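Uncharacterized conserved protein (Ruegeria pomeroyi DSS-3, PDB 3IUS) is of unknown function but probably binds NAD or a related dinucleotide, as a member of the NAD-dependent epimerase/dehydratase family. Local coordinates at residues Gly6-Leu20 with Pro59-Thr71. Sequence-based numbering, arbitrary orientation. Where two conformers were deposited one is given.
With EDO (1,2-ethanediol), chain E.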
loop_
_atom_site.group_PDB
_atom_site.type_symbol
_atom_site.label_atom_id
_atom_site.label_comp_id
_atom_site.label_asym_id
_atom_site.label_seq_id
_atom_site.Cartn_x
_atom_site.Cartn_y
_atom_site.Cartn_z
ATOM N N GLY A 6 11.538 19.340 -3.111
ATOM C CA GLY A 6 10.269 19.911 -3.520
ATOM C C GLY A 6 9.227 19.959 -2.418
ATOM O O GLY A 6 9.546 19.839 -1.233
ATOM N N THR A 7 7.973 20.125 -2.823
ATOM C CA THR A 7 6.850 20.207 -1.898
ATOM C C THR A 7 5.817 19.127 -2.212
ATOM O O THR A 7 5.208 19.127 -3.280
ATOM C CB THR A 7 6.179 21.589 -1.968
ATOM O OG1 THR A 7 7.116 22.594 -1.562
ATOM C CG2 THR A 7 4.950 21.646 -1.067
ATOM N N LEU A 8 5.620 18.216 -1.264
ATOM C CA LEU A 8 4.723 17.093 -1.454
ATOM C C LEU A 8 3.436 17.270 -0.655
ATOM O O LEU A 8 3.474 17.501 0.553
ATOM C CB LEU A 8 5.412 15.795 -1.026
ATOM C CG LEU A 8 4.533 14.544 -0.924
ATOM C CD1 LEU A 8 4.220 13.988 -2.300
ATOM C CD2 LEU A 8 5.210 13.485 -0.061
ATOM N N LEU A 9 2.303 17.156 -1.340
ATOM C CA LEU A 9 1.001 17.114 -0.685
ATOM C C LEU A 9 0.506 15.668 -0.652
ATOM O O LEU A 9 0.365 15.019 -1.688
ATOM C CB LEU A 9 0.001 18.020 -1.403
ATOM C CG LEU A 9 -1.449 18.037 -0.903
ATOM C CD1 LEU A 9 -1.516 18.265 0.603
ATOM C CD2 LEU A 9 -2.250 19.089 -1.648
ATOM N N SER A 10 0.255 15.168 0.551
ATOM C CA SER A 10 -0.064 13.767 0.751
ATOM C C SER A 10 -1.482 13.645 1.310
ATOM O O SER A 10 -1.734 14.003 2.462
ATOM C CB SER A 10 0.962 13.164 1.717
ATOM O OG SER A 10 0.621 11.858 2.137
ATOM N N PHE A 11 -2.409 13.166 0.482
ATOM C CA PHE A 11 -3.804 13.008 0.891
ATOM C C PHE A 11 -3.975 11.698 1.638
ATOM O O PHE A 11 -3.605 10.634 1.135
ATOM C CB PHE A 11 -4.738 13.020 -0.323
ATOM C CG PHE A 11 -4.795 14.337 -1.034
ATOM C CD1 PHE A 11 -5.711 15.307 -0.654
ATOM C CD2 PHE A 11 -3.941 14.603 -2.089
ATOM C CE1 PHE A 11 -5.769 16.523 -1.314
ATOM C CE2 PHE A 11 -3.990 15.812 -2.751
ATOM C CZ PHE A 11 -4.901 16.775 -2.360
ATOM N N GLY A 12 -4.555 11.766 2.829
ATOM C CA GLY A 12 -4.684 10.585 3.659
ATOM C C GLY A 12 -3.310 10.129 4.101
ATOM O O GLY A 12 -2.926 8.976 3.903
ATOM N N HIS A 13 -2.565 11.058 4.692
ATOM C CA HIS A 13 -1.210 10.810 5.165
ATOM C C HIS A 13 -1.219 9.839 6.342
ATOM O O HIS A 13 -1.198 10.257 7.499
ATOM C CB HIS A 13 -0.584 12.128 5.604
ATOM C CG HIS A 13 0.901 12.068 5.786
ATOM N ND1 HIS A 13 1.784 12.159 4.730
ATOM C CD2 HIS A 13 1.659 11.955 6.902
ATOM C CE1 HIS A 13 3.021 12.091 5.189
ATOM N NE2 HIS A 13 2.974 11.968 6.503
ATOM N N GLY A 14 -1.243 8.544 6.040
ATOM C CA GLY A 14 -1.344 7.526 7.071
ATOM C C GLY A 14 -0.079 6.710 7.257
ATOM O O GLY A 14 1.028 7.209 7.075
ATOM N N TYR A 15 -0.259 5.444 7.615
ATOM C CA TYR A 15 0.845 4.552 7.951
ATOM C C TYR A 15 1.990 4.591 6.938
ATOM O O TYR A 15 3.140 4.840 7.304
ATOM C CB TYR A 15 0.324 3.121 8.127
ATOM C CG TYR A 15 1.374 2.145 8.607
ATOM C CD1 TYR A 15 1.773 2.120 9.940
ATOM C CD2 TYR A 15 1.964 1.250 7.729
ATOM C CE1 TYR A 15 2.742 1.230 10.378
ATOM C CE2 TYR A 15 2.931 0.360 8.154
ATOM C CZ TYR A 15 3.315 0.351 9.478
ATOM O OH TYR A 15 4.278 -0.538 9.892
ATOM N N THR A 16 1.666 4.358 5.670
ATOM C CA THR A 16 2.666 4.305 4.608
ATOM C C THR A 16 3.305 5.662 4.328
ATOM O O THR A 16 4.528 5.784 4.307
ATOM C CB THR A 16 2.064 3.740 3.305
ATOM O OG1 THR A 16 1.716 2.364 3.505
ATOM C CG2 THR A 16 3.050 3.845 2.150
ATOM N N ALA A 17 2.478 6.677 4.106
ATOM C CA ALA A 17 2.975 8.008 3.763
ATOM C C ALA A 17 3.858 8.609 4.865
ATOM O O ALA A 17 4.767 9.384 4.587
ATOM C CB ALA A 17 1.808 8.940 3.437
ATOM N N ARG A 18 3.590 8.243 6.117
ATOM C CA ARG A 18 4.380 8.738 7.243
ATOM C C ARG A 18 5.810 8.204 7.246
ATOM O O ARG A 18 6.739 8.916 7.631
ATOM C CB ARG A 18 3.681 8.440 8.572
ATOM C CG ARG A 18 2.465 9.319 8.791
ATOM C CD ARG A 18 1.604 8.834 9.933
ATOM N NE ARG A 18 0.255 9.377 9.812
ATOM C CZ ARG A 18 -0.712 9.200 10.703
ATOM N NH1 ARG A 18 -0.481 8.489 11.800
ATOM N NH2 ARG A 18 -1.910 9.736 10.494
ATOM N N VAL A 19 5.996 6.956 6.826
ATOM C CA VAL A 19 7.344 6.418 6.730
ATOM C C VAL A 19 8.116 7.158 5.644
ATOM O O VAL A 19 9.296 7.455 5.817
ATOM C CB VAL A 19 7.373 4.898 6.468
ATOM C CG1 VAL A 19 6.514 4.167 7.486
ATOM C CG2 VAL A 19 6.932 4.587 5.056
ATOM N N LEU A 20 7.443 7.477 4.545
ATOM C CA LEU A 20 8.068 8.247 3.477
ATOM C C LEU A 20 8.432 9.641 3.968
ATOM O O LEU A 20 9.556 10.100 3.761
ATOM C CB LEU A 20 7.137 8.353 2.274
ATOM C CG LEU A 20 7.662 9.232 1.138
ATOM C CD1 LEU A 20 8.992 8.710 0.616
ATOM C CD2 LEU A 20 6.633 9.330 0.023
ATOM N N PRO A 59 -7.529 21.899 0.664
ATOM C CA PRO A 59 -6.068 21.996 0.730
ATOM C C PRO A 59 -5.548 22.819 -0.445
ATOM O O PRO A 59 -6.038 22.655 -1.565
ATOM C CB PRO A 59 -5.609 20.539 0.590
ATOM C CG PRO A 59 -6.797 19.718 0.958
ATOM C CD PRO A 59 -7.985 20.509 0.512
ATOM N N SER A 60 -4.581 23.693 -0.195
ATOM C CA SER A 60 -4.020 24.524 -1.254
ATOM C C SER A 60 -3.022 23.760 -2.116
ATOM O O SER A 60 -2.259 22.935 -1.617
ATOM C CB SER A 60 -3.342 25.759 -0.673
ATOM O OG SER A 60 -2.749 26.523 -1.711
ATOM N N LEU A 61 -3.023 24.051 -3.413
ATOM C CA LEU A 61 -2.105 23.401 -4.341
ATOM C C LEU A 61 -0.960 24.327 -4.706
ATOM O O LEU A 61 -0.088 23.963 -5.493
ATOM C CB LEU A 61 -2.838 22.947 -5.607
ATOM C CG LEU A 61 -3.824 21.794 -5.423
ATOM C CD1 LEU A 61 -4.638 21.550 -6.690
ATOM C CD2 LEU A 61 -3.084 20.535 -5.003
ATOM N N ASP A 62 -0.958 25.525 -4.131
ATOM C CA ASP A 62 0.103 26.482 -4.416
ATOM C C ASP A 62 1.460 25.970 -3.960
ATOM O O ASP A 62 1.633 25.562 -2.804
ATOM C CB ASP A 62 -0.169 27.837 -3.766
ATOM C CG ASP A 62 0.870 28.875 -4.152
ATOM O OD1 ASP A 62 1.029 29.128 -5.366
ATOM O OD2 ASP A 62 1.533 29.426 -3.247
ATOM N N GLY A 63 2.425 26.004 -4.872
ATOM C CA GLY A 63 3.777 25.573 -4.566
ATOM C C GLY A 63 3.969 24.069 -4.466
ATOM O O GLY A 63 5.071 23.603 -4.174
ATOM N N VAL A 64 2.907 23.305 -4.706
ATOM C CA VAL A 64 2.994 21.847 -4.638
ATOM C C VAL A 64 3.619 21.260 -5.908
ATOM O O VAL A 64 3.158 21.541 -7.022
ATOM C CB VAL A 64 1.612 21.203 -4.414
ATOM C CG1 VAL A 64 1.712 19.683 -4.489
ATOM C CG2 VAL A 64 1.022 21.645 -3.083
ATOM N N THR A 65 4.663 20.450 -5.733
ATOM C CA THR A 65 5.373 19.844 -6.865
ATOM C C THR A 65 5.064 18.355 -6.997
ATOM O O THR A 65 5.145 17.777 -8.079
ATOM C CB THR A 65 6.914 20.033 -6.753
ATOM O OG1 THR A 65 7.393 19.429 -5.542
ATOM C CG2 THR A 65 7.281 21.506 -6.755
ATOM N N HIS A 66 4.705 17.734 -5.883
ATOM C CA HIS A 66 4.464 16.307 -5.865
ATOM C C HIS A 66 3.144 16.030 -5.158
ATOM O O HIS A 66 2.840 16.650 -4.139
ATOM C CB HIS A 66 5.604 15.589 -5.140
ATOM C CG HIS A 66 6.921 15.664 -5.850
ATOM N ND1 HIS A 66 7.629 16.840 -5.988
ATOM C CD2 HIS A 66 7.665 14.706 -6.451
ATOM C CE1 HIS A 66 8.746 16.604 -6.651
ATOM N NE2 HIS A 66 8.791 15.318 -6.949
ATOM N N LEU A 67 2.367 15.105 -5.716
ATOM C CA LEU A 67 1.125 14.633 -5.104
ATOM C C LEU A 67 1.214 13.153 -4.755
ATOM O O LEU A 67 1.657 12.342 -5.565
ATOM C CB LEU A 67 -0.046 14.836 -6.067
ATOM C CG LEU A 67 -1.118 15.883 -5.790
ATOM C CD1 LEU A 67 -0.526 17.155 -5.209
ATOM C CD2 LEU A 67 -1.922 16.164 -7.064
ATOM N N LEU A 68 0.789 12.801 -3.548
ATOM C CA LEU A 68 0.660 11.400 -3.170
ATOM C C LEU A 68 -0.766 11.148 -2.674
ATOM O O LEU A 68 -1.327 11.964 -1.942
ATOM C CB LEU A 68 1.681 11.030 -2.094
ATOM C CG LEU A 68 1.602 9.590 -1.572
ATOM C CD1 LEU A 68 1.979 8.586 -2.664
ATOM C CD2 LEU A 68 2.478 9.397 -0.337
ATOM N N ILE A 69 -1.351 10.028 -3.082
ATOM C CA ILE A 69 -2.732 9.707 -2.726
ATOM C C ILE A 69 -2.840 8.351 -2.046
ATOM O O ILE A 69 -2.603 7.323 -2.676
ATOM C CB ILE A 69 -3.629 9.668 -3.974
ATOM C CG1 ILE A 69 -3.420 10.921 -4.830
ATOM C CG2 ILE A 69 -5.090 9.471 -3.583
ATOM C CD1 ILE A 69 -3.976 12.176 -4.229
ATOM N N SER A 70 -3.206 8.354 -0.766
ATOM C CA SER A 70 -3.406 7.123 -0.005
ATOM C C SER A 70 -4.889 6.874 0.264
ATOM O O SER A 70 -5.256 5.894 0.911
ATOM C CB SER A 70 -2.667 7.190 1.342
ATOM O OG SER A 70 -1.263 7.282 1.182
ATOM N N THR A 71 -5.739 7.767 -0.230
ATOM C CA THR A 71 -7.164 7.730 0.092
ATOM C C THR A 71 -7.890 6.601 -0.637
ATOM O O THR A 71 -7.834 6.515 -1.856
ATOM C CB THR A 71 -7.842 9.069 -0.252
ATOM O OG1 THR A 71 -7.734 9.312 -1.661
ATOM C CG2 THR A 71 -7.175 10.208 0.499
HETATM C C1 EDO E . 10.791 5.439 8.538
HETATM O O1 EDO E . 11.148 6.452 7.520
HETATM C C2 EDO E . 9.972 5.937 9.694
HETATM O O2 EDO E . 8.879 5.398 10.404
HETATM O O HOH W 1 -0.837 9.942 1.001
HETATM O O HOH W 2 -0.522 6.647 3.834
#
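Thr7 O takes two backbone N-H groups, from Thr65 N at 2.8 Å, in the carbonyl plane, and from His66 N, tilted from it. Thr65 OG1, turned between its backbone N and carbonyl carbon (chi1 60°), accepts from Thr7 N at 2.9 Å and is hydrogen-bonded in the plane of the His66 ring to ND1, 2.6 Å away. Leu9 N, Leu68 N, Phe11 N and Ser70 N continue a parallel ladder. Strands 7-11 and 66-69 are thus neighbours in a Rossmann-type sheet, and Gly12, Gly14 and Ala17 match the GxGxxA pattern of a glycine-rich turn and helix that in Rossmann relatives approach the dinucleotide pyrophosphate, as probably here. Beside this turn a water bridges Ser70 OG to Gly14 N and Ala17 N, while another joins Ser70 OG, Ser10 OG and Phe11 O. Leu68 CD2 lies 3.9 Å from Ala17 CB of helix 15-24. On the other sheet face the Phe11 ring runs alongside Ile69, has Leu67 CG at its edge and Pro59 CG 4.1 Å from CE1; Val80 and Leu84 of helix 79-90 also touch it. Replacing Phe11 by alanine is likely to open a gap between Pro59, Leu67 and Ile69 and cost Val80 and Leu84 a partner.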